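Local coordinates for protein peptidase M42 (Thaumarchaeota archaeon SCGC AB-539-E09, PDB 5DS0) that probably removes N-terminal residues from peptides as an M42-family TET aminopeptidase, with two cobalt ions bound, in a twelve-subunit assembly, at residues M7-T12 and L188-R193; G184-M189 and K334-A339; V41-D44 and S48-F51; K284-P289 and V343-K348. All coordinates share one frame; numbering follows the deposited sequence.

From the N terminus, helix 2-15 leads through helix 24-34 to the 40-53 hairpin, contact 3, which closes after a three-residue turn. Contact 3 is nested inside the long loop that contact 1 closes when helix 179-197 comes back beside helix 2-15. Contact 2 opens on that same helix, sharing Leu188 and Met189 with contact 1, and reaches helix 333-349. Contact 4 starts within this second loop, at the end of helix 273-285, and closes farther along helix 333-349, so contacts 2 and 4 cross. Helix 179-197 thus has helix 2-15 and helix 333-349 as neighbours, while contact 3 adds the hairpin strand 40-43 to the mixed sheet.

Contact 1: residues M7-T12 and L188-R193; sequences MELMKT and LMEAIR
Leu9 and Met189, a selenomethionine, meet methyl to methyl in the apolar part of this contact between helix 2-15 and helix 179-197. Leu9 CD2 lies 4.3 Å from Met189 CE. The Leu9 side chain sets off toward the other helix, and the Met189 chain, extended about its CB-CG bond (chi2 -172°) but bent at the last torsion, carries its terminal methyl across to it. The join is slender, with about 102 Å² buried in all.

The same methyl also skirts a polar group, with Leu9 CD2 4.4 Å from Glu190 OE2. No hydrogen bond crosses between residues 7-12 and 188-193; the carboxylate is instead held from its own helix, one turn on. Arg193 grips it side-on, NH2 giving a nearly straight bond of 2.8 Å to Glu190 OE1 and NE one of 3.1 Å to Glu190 OE2. Both nitrogens come on the syn side, 30-35° out of the carboxylate plane, while the oxygens stay in the guanidinium plane. Tyr33 OH also bonds OE2 and Ser6 OG bonds OE1, so this buried charge has several partners, which would be expected to stabilise its ionised form.

Across the segments this is plain apolar packing of the N-terminal helix on a helix of the α/β peptidase domain, whose Phe186 also touches Leu9. Helix 24-34 flanks both helices, with Tyr33 on Leu9 and Cys30 on Met189. Leu13 of helix 2-15 also rests on Met189.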
loop_
_atom_site.group_PDB
_atom_site.type_symbol
_atom_site.label_atom_id
_atom_site.label_comp_id
_atom_site.label_asym_id
_atom_site.label_seq_id
_atom_site.Cartn_x
_atom_site.Cartn_y
_atom_site.Cartn_z
HETATM N N MSE C 7 -24.390 35.272 37.142
HETATM C CA MSE C 7 -24.380 33.838 36.917
HETATM C C MSE C 7 -25.618 33.406 36.206
HETATM O O MSE C 7 -25.561 32.444 35.447
HETATM C CB MSE C 7 -24.203 33.069 38.227
HETATM C CG MSE C 7 -22.748 33.150 38.705
HETATM SE SE MSE C 7 -21.442 32.378 37.394
HETATM C CE MSE C 7 -20.310 34.005 37.272
ATOM N N GLU C 8 -26.740 34.080 36.450
ATOM C CA GLU C 8 -28.000 33.768 35.747
ATOM C C GLU C 8 -27.871 34.152 34.275
ATOM O O GLU C 8 -28.384 33.463 33.420
ATOM C CB GLU C 8 -29.215 34.470 36.398
ATOM C CG GLU C 8 -30.670 33.929 36.070
ATOM C CD GLU C 8 -31.800 34.656 36.847
ATOM O OE1 GLU C 8 -31.600 35.845 37.252
ATOM O OE2 GLU C 8 -32.916 34.042 37.057
ATOM N N LEU C 9 -27.150 35.231 33.993
ATOM C CA LEU C 9 -26.873 35.610 32.624
ATOM C C LEU C 9 -25.992 34.577 31.944
ATOM O O LEU C 9 -26.329 34.080 30.881
ATOM C CB LEU C 9 -26.191 36.965 32.560
ATOM C CG LEU C 9 -25.716 37.391 31.170
ATOM C CD1 LEU C 9 -26.903 37.600 30.260
ATOM C CD2 LEU C 9 -24.875 38.650 31.223
HETATM N N MSE C 10 -24.888 34.220 32.590
HETATM C CA MSE C 10 -23.985 33.204 32.048
HETATM C C MSE C 10 -24.761 31.970 31.700
HETATM O O MSE C 10 -24.699 31.508 30.586
HETATM C CB MSE C 10 -22.820 32.883 32.987
HETATM C CG MSE C 10 -21.689 32.272 32.175
HETATM SE SE MSE C 10 -20.166 31.674 33.296
HETATM C CE MSE C 10 -19.445 33.478 33.615
ATOM N N LYS C 11 -25.503 31.426 32.653
ATOM C CA LYS C 11 -26.293 30.213 32.427
ATOM C C LYS C 11 -27.219 30.361 31.225
ATOM O O LYS C 11 -27.287 29.502 30.364
ATOM C CB LYS C 11 -27.108 29.880 33.686
ATOM C CG LYS C 11 -27.940 28.617 33.610
ATOM C CD LYS C 11 -28.557 28.325 34.964
ATOM C CE LYS C 11 -28.876 26.851 35.162
ATOM N NZ LYS C 11 -30.112 26.490 34.416
ATOM N N THR C 12 -27.935 31.463 31.185
ATOM C CA THR C 12 -28.923 31.683 30.156
ATOM C C THR C 12 -28.303 31.777 28.773
ATOM O O THR C 12 -28.852 31.241 27.808
ATOM C CB THR C 12 -29.716 32.950 30.480
ATOM O OG1 THR C 12 -30.384 32.735 31.718
ATOM C CG2 THR C 12 -30.754 33.247 29.424
ATOM N N LEU C 188 -17.560 41.514 27.836
ATOM C CA LEU C 188 -17.735 42.895 27.411
ATOM C C LEU C 188 -18.990 43.516 28.015
ATOM O O LEU C 188 -18.994 44.692 28.378
ATOM C CB LEU C 188 -17.735 43.024 25.890
ATOM C CG LEU C 188 -18.842 42.362 25.070
ATOM C CD1 LEU C 188 -20.034 43.278 24.819
ATOM C CD2 LEU C 188 -18.265 41.904 23.738
HETATM N N MSE C 189 -20.042 42.724 28.141
HETATM C CA MSE C 189 -21.262 43.186 28.802
HETATM C C MSE C 189 -21.034 43.490 30.262
HETATM O O MSE C 189 -21.533 44.486 30.771
HETATM C CB MSE C 189 -22.351 42.132 28.671
HETATM C CG MSE C 189 -22.947 42.204 27.278
HETATM SE SE MSE C 189 -24.523 41.037 27.181
HETATM C CE MSE C 189 -23.656 39.268 27.177
ATOM N N GLU C 190 -20.297 42.631 30.953
ATOM C CA GLU C 190 -20.016 42.848 32.365
ATOM C C GLU C 190 -19.100 44.032 32.564
ATOM O O GLU C 190 -19.205 44.737 33.563
ATOM C CB GLU C 190 -19.397 41.604 33.003
ATOM C CG GLU C 190 -20.409 40.499 33.272
ATOM C CD GLU C 190 -21.447 40.904 34.297
ATOM O OE1 GLU C 190 -21.121 40.870 35.502
ATOM O OE2 GLU C 190 -22.561 41.301 33.894
ATOM N N ALA C 191 -18.186 44.244 31.626
ATOM C CA ALA C 191 -17.293 45.385 31.698
ATOM C C ALA C 191 -18.101 46.671 31.627
ATOM O O ALA C 191 -17.944 47.550 32.460
ATOM C CB ALA C 191 -16.277 45.338 30.573
ATOM N N ILE C 192 -18.966 46.777 30.633
ATOM C CA ILE C 192 -19.791 47.960 30.476
ATOM C C ILE C 192 -20.693 48.152 31.687
ATOM O O ILE C 192 -20.848 49.273 32.172
ATOM C CB ILE C 192 -20.615 47.895 29.176
ATOM C CG1 ILE C 192 -19.690 48.119 27.979
ATOM C CG2 ILE C 192 -21.705 48.949 29.161
ATOM C CD1 ILE C 192 -20.266 47.654 26.662
ATOM N N ARG C 193 -21.278 47.070 32.185
ATOM C CA ARG C 193 -22.159 47.173 33.343
ATOM C C ARG C 193 -21.422 47.743 34.521
ATOM O O ARG C 193 -21.891 48.684 35.150
ATOM C CB ARG C 193 -22.734 45.816 33.731
ATOM C CG ARG C 193 -23.642 45.886 34.952
ATOM C CD ARG C 193 -24.212 44.537 35.339
ATOM N NE ARG C 193 -23.215 43.617 35.880
ATOM C CZ ARG C 193 -22.695 43.650 37.106
ATOM N NH1 ARG C 193 -23.053 44.577 37.980
ATOM N NH2 ARG C 193 -21.777 42.740 37.434
#

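Contact 2: residues G184-M189 and K334-A339; sequences GAFVLM and KDTENA
Thr336 brings its methyl group to helix 179-197 and meets two side chains there. CG2 stands 4.0 Å from Phe186 CE2 and equally near Phe186 CD2, approaching the ring obliquely. The same methyl is 4.1 Å from Val187 CG2. With CG2 trans to the Thr336 backbone nitrogen (chi1 -56°, measured to OG1), the hydrophobic branch serves the interface, while OG1 bonds Ser332 O in the preceding turn, so the hydroxyl of this buried threonine has a partner. Phe186 leaves its helix to one side and reaches over with the CD2-CE2 side of its ring, crossing the threonine side chain at about a right angle.

The two helices run in broadly the same direction, inclined at -45°, and the axes of these short segments approach to 9.8 Å, as α-helices of a layered α/β aminopeptidase domain. Helix 179-197 carries the metal ligand Asp180 near its start, and the Val187 side chain lies about 13 Å from a cobalt ion. Strand 314-322 underlies the pair, its Ile319 touching both Val187 and Ala339.

One turn beyond Thr336, the small Ala339 lets the chains come nearest, CA to CA 7.0 Å from Val187. Val187 straddles it: CG2 is 4.3 Å from Ala339 CB, while CG1 packs on the main chain, 4.2 Å from Ala339 C.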
loop_
_atom_site.group_PDB
_atom_site.type_symbol
_atom_site.label_atom_id
_atom_site.label_comp_id
_atom_site.label_asym_id
_atom_site.label_seq_id
_atom_site.Cartn_x
_atom_site.Cartn_y
_atom_site.Cartn_z
ATOM N N GLY C 184 -16.982 35.625 25.745
ATOM C CA GLY C 184 -16.442 36.919 25.317
ATOM C C GLY C 184 -17.494 38.019 25.352
ATOM O O GLY C 184 -17.221 39.139 25.786
ATOM N N ALA C 185 -18.704 37.694 24.914
ATOM C CA ALA C 185 -19.826 38.618 25.000
ATOM C C ALA C 185 -20.148 38.908 26.454
ATOM O O ALA C 185 -20.438 40.039 26.820
ATOM C CB ALA C 185 -21.038 38.025 24.323
ATOM N N PHE C 186 -20.073 37.879 27.291
ATOM C CA PHE C 186 -20.300 38.032 28.718
ATOM C C PHE C 186 -19.328 39.025 29.332
ATOM O O PHE C 186 -19.725 39.874 30.117
ATOM C CB PHE C 186 -20.170 36.678 29.417
ATOM C CG PHE C 186 -20.290 36.748 30.914
ATOM C CD1 PHE C 186 -21.531 36.686 31.522
ATOM C CD2 PHE C 186 -19.156 36.836 31.705
ATOM C CE1 PHE C 186 -21.643 36.730 32.894
ATOM C CE2 PHE C 186 -19.254 36.873 33.078
ATOM C CZ PHE C 186 -20.500 36.820 33.675
ATOM N N VAL C 187 -18.055 38.909 28.969
ATOM C CA VAL C 187 -17.031 39.800 29.485
ATOM C C VAL C 187 -17.293 41.247 29.108
ATOM O O VAL C 187 -17.242 42.122 29.956
ATOM C CB VAL C 187 -15.650 39.406 28.960
ATOM C CG1 VAL C 187 -14.618 40.487 29.261
ATOM C CG2 VAL C 187 -15.209 38.101 29.596
ATOM N N LEU C 188 -17.560 41.514 27.836
ATOM C CA LEU C 188 -17.735 42.895 27.411
ATOM C C LEU C 188 -18.990 43.516 28.015
ATOM O O LEU C 188 -18.994 44.692 28.378
ATOM C CB LEU C 188 -17.735 43.024 25.890
ATOM C CG LEU C 188 -18.842 42.362 25.070
ATOM C CD1 LEU C 188 -20.034 43.278 24.819
ATOM C CD2 LEU C 188 -18.265 41.904 23.738
HETATM N N MSE C 189 -20.042 42.724 28.141
HETATM C CA MSE C 189 -21.262 43.186 28.802
HETATM C C MSE C 189 -21.034 43.490 30.262
HETATM O O MSE C 189 -21.533 44.486 30.771
HETATM C CB MSE C 189 -22.351 42.132 28.671
HETATM C CG MSE C 189 -22.947 42.204 27.278
HETATM SE SE MSE C 189 -24.523 41.037 27.181
HETATM C CE MSE C 189 -23.656 39.268 27.177
ATOM N N LYS C 334 -12.343 32.346 37.353
ATOM C CA LYS C 334 -11.292 33.246 37.760
ATOM C C LYS C 334 -10.647 33.926 36.549
ATOM O O LYS C 334 -10.447 35.141 36.572
ATOM C CB LYS C 334 -10.247 32.485 38.551
ATOM C CG LYS C 334 -9.210 33.376 39.196
ATOM C CD LYS C 334 -8.041 32.563 39.704
ATOM C CE LYS C 334 -6.962 33.490 40.231
ATOM N NZ LYS C 334 -5.686 32.759 40.490
ATOM N N ASP C 335 -10.315 33.154 35.515
ATOM C CA ASP C 335 -9.774 33.724 34.275
ATOM C C ASP C 335 -10.738 34.762 33.694
ATOM O O ASP C 335 -10.327 35.840 33.259
ATOM C CB ASP C 335 -9.568 32.645 33.207
ATOM C CG ASP C 335 -8.378 31.713 33.483
ATOM O OD1 ASP C 335 -7.517 32.040 34.339
ATOM O OD2 ASP C 335 -8.316 30.631 32.816
ATOM N N THR C 336 -12.024 34.417 33.685
ATOM C CA THR C 336 -13.083 35.285 33.181
ATOM C C THR C 336 -13.111 36.606 33.950
ATOM O O THR C 336 -13.143 37.685 33.364
ATOM C CB THR C 336 -14.454 34.589 33.320
ATOM O OG1 THR C 336 -14.394 33.340 32.650
ATOM C CG2 THR C 336 -15.575 35.414 32.721
ATOM N N GLU C 337 -13.106 36.510 35.273
ATOM C CA GLU C 337 -13.094 37.689 36.109
ATOM C C GLU C 337 -11.913 38.592 35.758
ATOM O O GLU C 337 -12.057 39.811 35.643
ATOM C CB GLU C 337 -13.057 37.271 37.583
ATOM C CG GLU C 337 -12.968 38.420 38.577
ATOM C CD GLU C 337 -14.081 39.450 38.419
ATOM O OE1 GLU C 337 -15.157 39.101 37.853
ATOM O OE2 GLU C 337 -13.899 40.603 38.892
ATOM N N ASN C 338 -10.739 37.991 35.621
ATOM C CA ASN C 338 -9.540 38.743 35.295
ATOM C C ASN C 338 -9.601 39.374 33.919
ATOM O O ASN C 338 -9.022 40.438 33.704
ATOM C CB ASN C 338 -8.297 37.862 35.412
ATOM C CG ASN C 338 -7.770 37.783 36.826
ATOM O OD1 ASN C 338 -7.899 38.728 37.604
ATOM N ND2 ASN C 338 -7.136 36.675 37.153
ATOM N N ALA C 339 -10.262 38.716 32.980
ATOM C CA ALA C 339 -10.441 39.309 31.661
ATOM C C ALA C 339 -11.300 40.550 31.762
ATOM O O ALA C 339 -11.033 41.554 31.112
ATOM C CB ALA C 339 -11.072 38.310 30.711
#

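Contact 3: residues V41-D44 and S48-F51; sequences VVVD and SVTF
Asp44 and Ser48 hold the turn end of this β-hairpin with side chains as well as backbone. The serine OG donates to Asp44 OD2 at 2.7 Å, and Ser48 N to Asp44 OD1 at the same distance; both come from above the carboxylate plane. Asp44 N answers with a 3.0 Å bond to Ser48 O. With chi1 at 72°, the carboxylate is folded back across the turn to face the serine. Thr223 and Thr224 hydroxyls also bond OD2, and Val212 N bonds Ser48 OG, so the buried polar atoms at this end are well matched.

Next come the strands proper. Val42 and Thr50 form an antiparallel hydrogen-bonded pair, with Val42 N to Thr50 O 2.9 Å and the return bond from Thr50 N nearly along the C=O axis. On their face, Val42 CG2 packs on Thr50 CB at 3.7 Å.

The opposite face is looser. Val41 and Val43 sit exposed on the outer strand; Val43 CG1 is 4.2 Å from Val49 CG1, and Val41 CG2 meets the Phe51 ring obliquely at CD1, 4.0 Å away. Val49 and Phe51 themselves are buried.

Strand 49-53 continues the mixed sheet by antiparallel pairing with strand 205-211. Helix 24-34 lies against Val49 and Phe51, and helix 219-228 touches Thr50 on the face it shares with Val42, and Ser48 at the turn end.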
loop_
_atom_site.group_PDB
_atom_site.type_symbol
_atom_site.label_atom_id
_atom_site.label_comp_id
_atom_site.label_asym_id
_atom_site.label_seq_id
_atom_site.Cartn_x
_atom_site.Cartn_y
_atom_site.Cartn_z
ATOM N N VAL C 41 -28.154 51.705 21.669
ATOM C CA VAL C 41 -27.999 50.392 21.040
ATOM C C VAL C 41 -28.084 50.502 19.516
ATOM O O VAL C 41 -29.084 50.951 18.983
ATOM C CB VAL C 41 -29.097 49.417 21.511
ATOM C CG1 VAL C 41 -28.891 48.036 20.897
ATOM C CG2 VAL C 41 -29.138 49.332 23.030
ATOM N N VAL C 42 -27.043 50.076 18.817
ATOM C CA VAL C 42 -27.065 50.060 17.355
ATOM C C VAL C 42 -26.932 48.623 16.877
ATOM O O VAL C 42 -26.362 47.777 17.569
ATOM C CB VAL C 42 -25.954 50.938 16.715
ATOM C CG1 VAL C 42 -26.084 52.381 17.172
ATOM C CG2 VAL C 42 -24.558 50.415 17.029
ATOM N N VAL C 43 -27.431 48.358 15.675
ATOM C CA VAL C 43 -27.402 47.015 15.121
ATOM C C VAL C 43 -26.832 47.014 13.699
ATOM O O VAL C 43 -26.796 48.043 13.034
ATOM C CB VAL C 43 -28.819 46.374 15.149
ATOM C CG1 VAL C 43 -29.434 46.497 16.542
ATOM C CG2 VAL C 43 -29.729 46.994 14.100
ATOM N N ASP C 44 -26.366 45.856 13.240
ATOM C CA ASP C 44 -26.144 45.669 11.813
ATOM C C ASP C 44 -27.309 44.845 11.263
ATOM O O ASP C 44 -28.126 44.302 12.030
ATOM C CB ASP C 44 -24.726 45.114 11.500
ATOM C CG ASP C 44 -24.528 43.646 11.890
ATOM O OD1 ASP C 44 -25.520 42.924 12.131
ATOM O OD2 ASP C 44 -23.355 43.207 11.937
ATOM N N SER C 48 -26.137 41.506 14.389
ATOM C CA SER C 48 -25.238 41.918 15.475
ATOM C C SER C 48 -25.856 43.073 16.223
ATOM O O SER C 48 -26.293 44.040 15.605
ATOM C CB SER C 48 -23.876 42.386 14.958
ATOM O OG SER C 48 -23.308 41.478 14.033
ATOM N N VAL C 49 -25.916 42.967 17.545
ATOM C CA VAL C 49 -26.298 44.115 18.364
ATOM C C VAL C 49 -25.051 44.657 19.094
ATOM O O VAL C 49 -24.180 43.906 19.534
ATOM C CB VAL C 49 -27.478 43.874 19.355
ATOM C CG1 VAL C 49 -28.666 43.057 18.810
ATOM C CG2 VAL C 49 -26.966 43.159 20.560
ATOM N N THR C 50 -25.006 45.976 19.218
ATOM C CA THR C 50 -23.869 46.688 19.739
ATOM C C THR C 50 -24.344 47.718 20.774
ATOM O O THR C 50 -25.241 48.503 20.511
ATOM C CB THR C 50 -23.118 47.407 18.590
ATOM O OG1 THR C 50 -22.821 46.481 17.527
ATOM C CG2 THR C 50 -21.824 48.048 19.091
ATOM N N PHE C 51 -23.699 47.722 21.932
ATOM C CA PHE C 51 -24.074 48.565 23.047
ATOM C C PHE C 51 -23.049 49.650 23.238
ATOM O O PHE C 51 -21.858 49.364 23.361
ATOM C CB PHE C 51 -24.137 47.725 24.313
ATOM C CG PHE C 51 -25.025 46.534 24.184
ATOM C CD1 PHE C 51 -26.401 46.692 24.215
ATOM C CD2 PHE C 51 -24.500 45.269 24.003
ATOM C CE1 PHE C 51 -27.240 45.600 24.082
ATOM C CE2 PHE C 51 -25.330 44.174 23.880
ATOM C CZ PHE C 51 -26.702 44.336 23.921
#

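Contact 4: residues K284-P289 and V343-K348; sequences KQAQIP and VIELIK
Ala286 and Ile288 meet the Glu345 CG methylene from the same side, and within residues 284-289 and 343-348 the contact is confined to these three side chains. Ala286 CB lies 4.1 Å from Glu345 CG; Ile288 CD1 reaches the same methylene at 4.5 Å. Only about 77 Å² is buried, and no hydrogen bond crosses.

The first torsion of Glu345 (chi1 -63°, CG anti to the carbonyl carbon) sets the methylene toward Ala286 and Ile288, and the bend at chi2 (-47°) swings the carboxylate off it. There OE1 forms a salt bridge with Arg349 NH1, one turn on along the same helix. A second, weak one joins Lys348 NZ to Glu345 OE1 at 3.4 Å. Both cations would be expected to favour the ionised carboxylate in this partly exposed place.

The two apolar side chains are positioned by the way the first helix stops. Gln287 takes a left-handed backbone conformation (phi 56°), and its N makes a weak bond of 3.2 Å back to Lys284 O. The chain then turns away, leaving Ala286 and Ile288 both directed at Glu345. Further out, Ile288 also touches Asn338 and Arg341 of helix 333-349. Leu346, beside Glu345, packs on Phe278, Val279 and Val282 of helix 273-285, and Val343 faces Val187 and Ala191 of helix 179-197, so helix 333-349 lies between two neighbours.

The turn at Gln287 is a Schellman motif, a classical C-terminal helix-capping arrangement, here leading from helix 273-285 into sheet strand 291-295.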
loop_
_atom_site.group_PDB
_atom_site.type_symbol
_atom_site.label_atom_id
_atom_site.label_comp_id
_atom_site.label_asym_id
_atom_site.label_seq_id
_atom_site.Cartn_x
_atom_site.Cartn_y
_atom_site.Cartn_z
ATOM N N LYS C 284 0.495 43.977 33.594
ATOM C CA LYS C 284 1.578 43.859 34.573
ATOM C C LYS C 284 1.406 44.852 35.710
ATOM O O LYS C 284 1.582 44.511 36.873
ATOM C CB LYS C 284 2.932 44.105 33.914
ATOM C CG LYS C 284 4.088 43.699 34.790
ATOM C CD LYS C 284 5.416 44.160 34.233
ATOM C CE LYS C 284 6.545 43.584 35.077
ATOM N NZ LYS C 284 7.855 44.208 34.740
ATOM N N GLN C 285 1.083 46.085 35.342
ATOM C CA GLN C 285 0.869 47.168 36.278
ATOM C C GLN C 285 -0.337 46.912 37.175
ATOM O O GLN C 285 -0.291 47.199 38.368
ATOM C CB GLN C 285 0.696 48.465 35.502
ATOM C CG GLN C 285 0.586 49.729 36.347
ATOM C CD GLN C 285 0.238 50.953 35.506
ATOM O OE1 GLN C 285 -0.442 50.849 34.465
ATOM N NE2 GLN C 285 0.670 52.125 35.969
ATOM N N ALA C 286 -1.402 46.353 36.609
ATOM C CA ALA C 286 -2.600 45.986 37.376
ATOM C C ALA C 286 -2.495 44.615 38.061
ATOM O O ALA C 286 -3.447 44.177 38.699
ATOM C CB ALA C 286 -3.807 46.004 36.467
ATOM N N GLN C 287 -1.342 43.961 37.922
ATOM C CA GLN C 287 -1.088 42.647 38.493
ATOM C C GLN C 287 -2.105 41.582 38.069
ATOM O O GLN C 287 -2.451 40.683 38.835
ATOM C CB GLN C 287 -1.010 42.726 40.003
ATOM C CG GLN C 287 0.190 43.498 40.476
ATOM C CD GLN C 287 0.433 43.328 41.968
ATOM O OE1 GLN C 287 -0.483 43.041 42.749
ATOM N NE2 GLN C 287 1.690 43.437 42.363
ATOM N N ILE C 288 -2.525 41.643 36.815
ATOM C CA ILE C 288 -3.423 40.651 36.250
ATOM C C ILE C 288 -2.599 39.660 35.450
ATOM O O ILE C 288 -1.916 40.051 34.499
ATOM C CB ILE C 288 -4.455 41.323 35.342
ATOM C CG1 ILE C 288 -5.359 42.228 36.184
ATOM C CG2 ILE C 288 -5.286 40.288 34.622
ATOM C CD1 ILE C 288 -6.190 43.213 35.389
ATOM N N PRO C 289 -2.650 38.373 35.823
ATOM C CA PRO C 289 -1.874 37.377 35.077
ATOM C C PRO C 289 -2.318 37.314 33.612
ATOM O O PRO C 289 -3.521 37.409 33.326
ATOM C CB PRO C 289 -2.197 36.070 35.797
ATOM C CG PRO C 289 -3.541 36.292 36.407
ATOM C CD PRO C 289 -3.577 37.744 36.781
ATOM N N VAL C 343 -9.953 44.354 30.766
ATOM C CA VAL C 343 -10.581 45.185 29.728
ATOM C C VAL C 343 -10.942 46.558 30.306
ATOM O O VAL C 343 -10.751 47.572 29.643
ATOM C CB VAL C 343 -11.824 44.554 28.987
ATOM C CG1 VAL C 343 -11.400 43.522 27.950
ATOM C CG2 VAL C 343 -12.829 43.927 29.929
ATOM N N ILE C 344 -11.402 46.593 31.553
ATOM C CA ILE C 344 -11.704 47.852 32.211
ATOM C C ILE C 344 -10.456 48.729 32.325
ATOM O O ILE C 344 -10.484 49.899 31.949
ATOM C CB ILE C 344 -12.348 47.608 33.585
ATOM C CG1 ILE C 344 -13.785 47.096 33.395
ATOM C CG2 ILE C 344 -12.357 48.876 34.424
ATOM C CD1 ILE C 344 -14.449 46.563 34.647
ATOM N N GLU C 345 -9.360 48.160 32.821
ATOM C CA GLU C 345 -8.116 48.913 32.947
ATOM C C GLU C 345 -7.663 49.466 31.608
ATOM O O GLU C 345 -7.131 50.564 31.534
ATOM C CB GLU C 345 -7.001 48.047 33.533
ATOM C CG GLU C 345 -7.235 47.547 34.948
ATOM C CD GLU C 345 -7.714 48.631 35.888
ATOM O OE1 GLU C 345 -6.971 49.613 36.118
ATOM O OE2 GLU C 345 -8.821 48.479 36.426
ATOM N N LEU C 346 -7.833 48.690 30.551
ATOM C CA LEU C 346 -7.430 49.134 29.219
ATOM C C LEU C 346 -8.268 50.321 28.798
ATOM O O LEU C 346 -7.734 51.351 28.396
ATOM C CB LEU C 346 -7.595 48.020 28.195
ATOM C CG LEU C 346 -6.691 46.809 28.387
ATOM C CD1 LEU C 346 -7.116 45.715 27.431
ATOM C CD2 LEU C 346 -5.236 47.162 28.159
ATOM N N ILE C 347 -9.576 50.177 28.917
ATOM C CA ILE C 347 -10.492 51.231 28.520
ATOM C C ILE C 347 -10.242 52.534 29.288
ATOM O O ILE C 347 -10.320 53.614 28.714
ATOM C CB ILE C 347 -11.952 50.756 28.690
ATOM C CG1 ILE C 347 -12.265 49.697 27.642
ATOM C CG2 ILE C 347 -12.942 51.905 28.556
ATOM C CD1 ILE C 347 -13.462 48.857 27.985
ATOM N N LYS C 348 -9.972 52.429 30.586
ATOM C CA LYS C 348 -9.621 53.594 31.387
ATOM C C LYS C 348 -8.491 54.404 30.769
ATOM O O LYS C 348 -8.539 55.629 30.784
ATOM C CB LYS C 348 -9.229 53.179 32.804
ATOM C CG LYS C 348 -10.421 52.980 33.732
ATOM C CD LYS C 348 -10.091 52.337 35.079
ATOM C CE LYS C 348 -9.313 53.268 35.974
ATOM N NZ LYS C 348 -8.608 52.484 37.023
#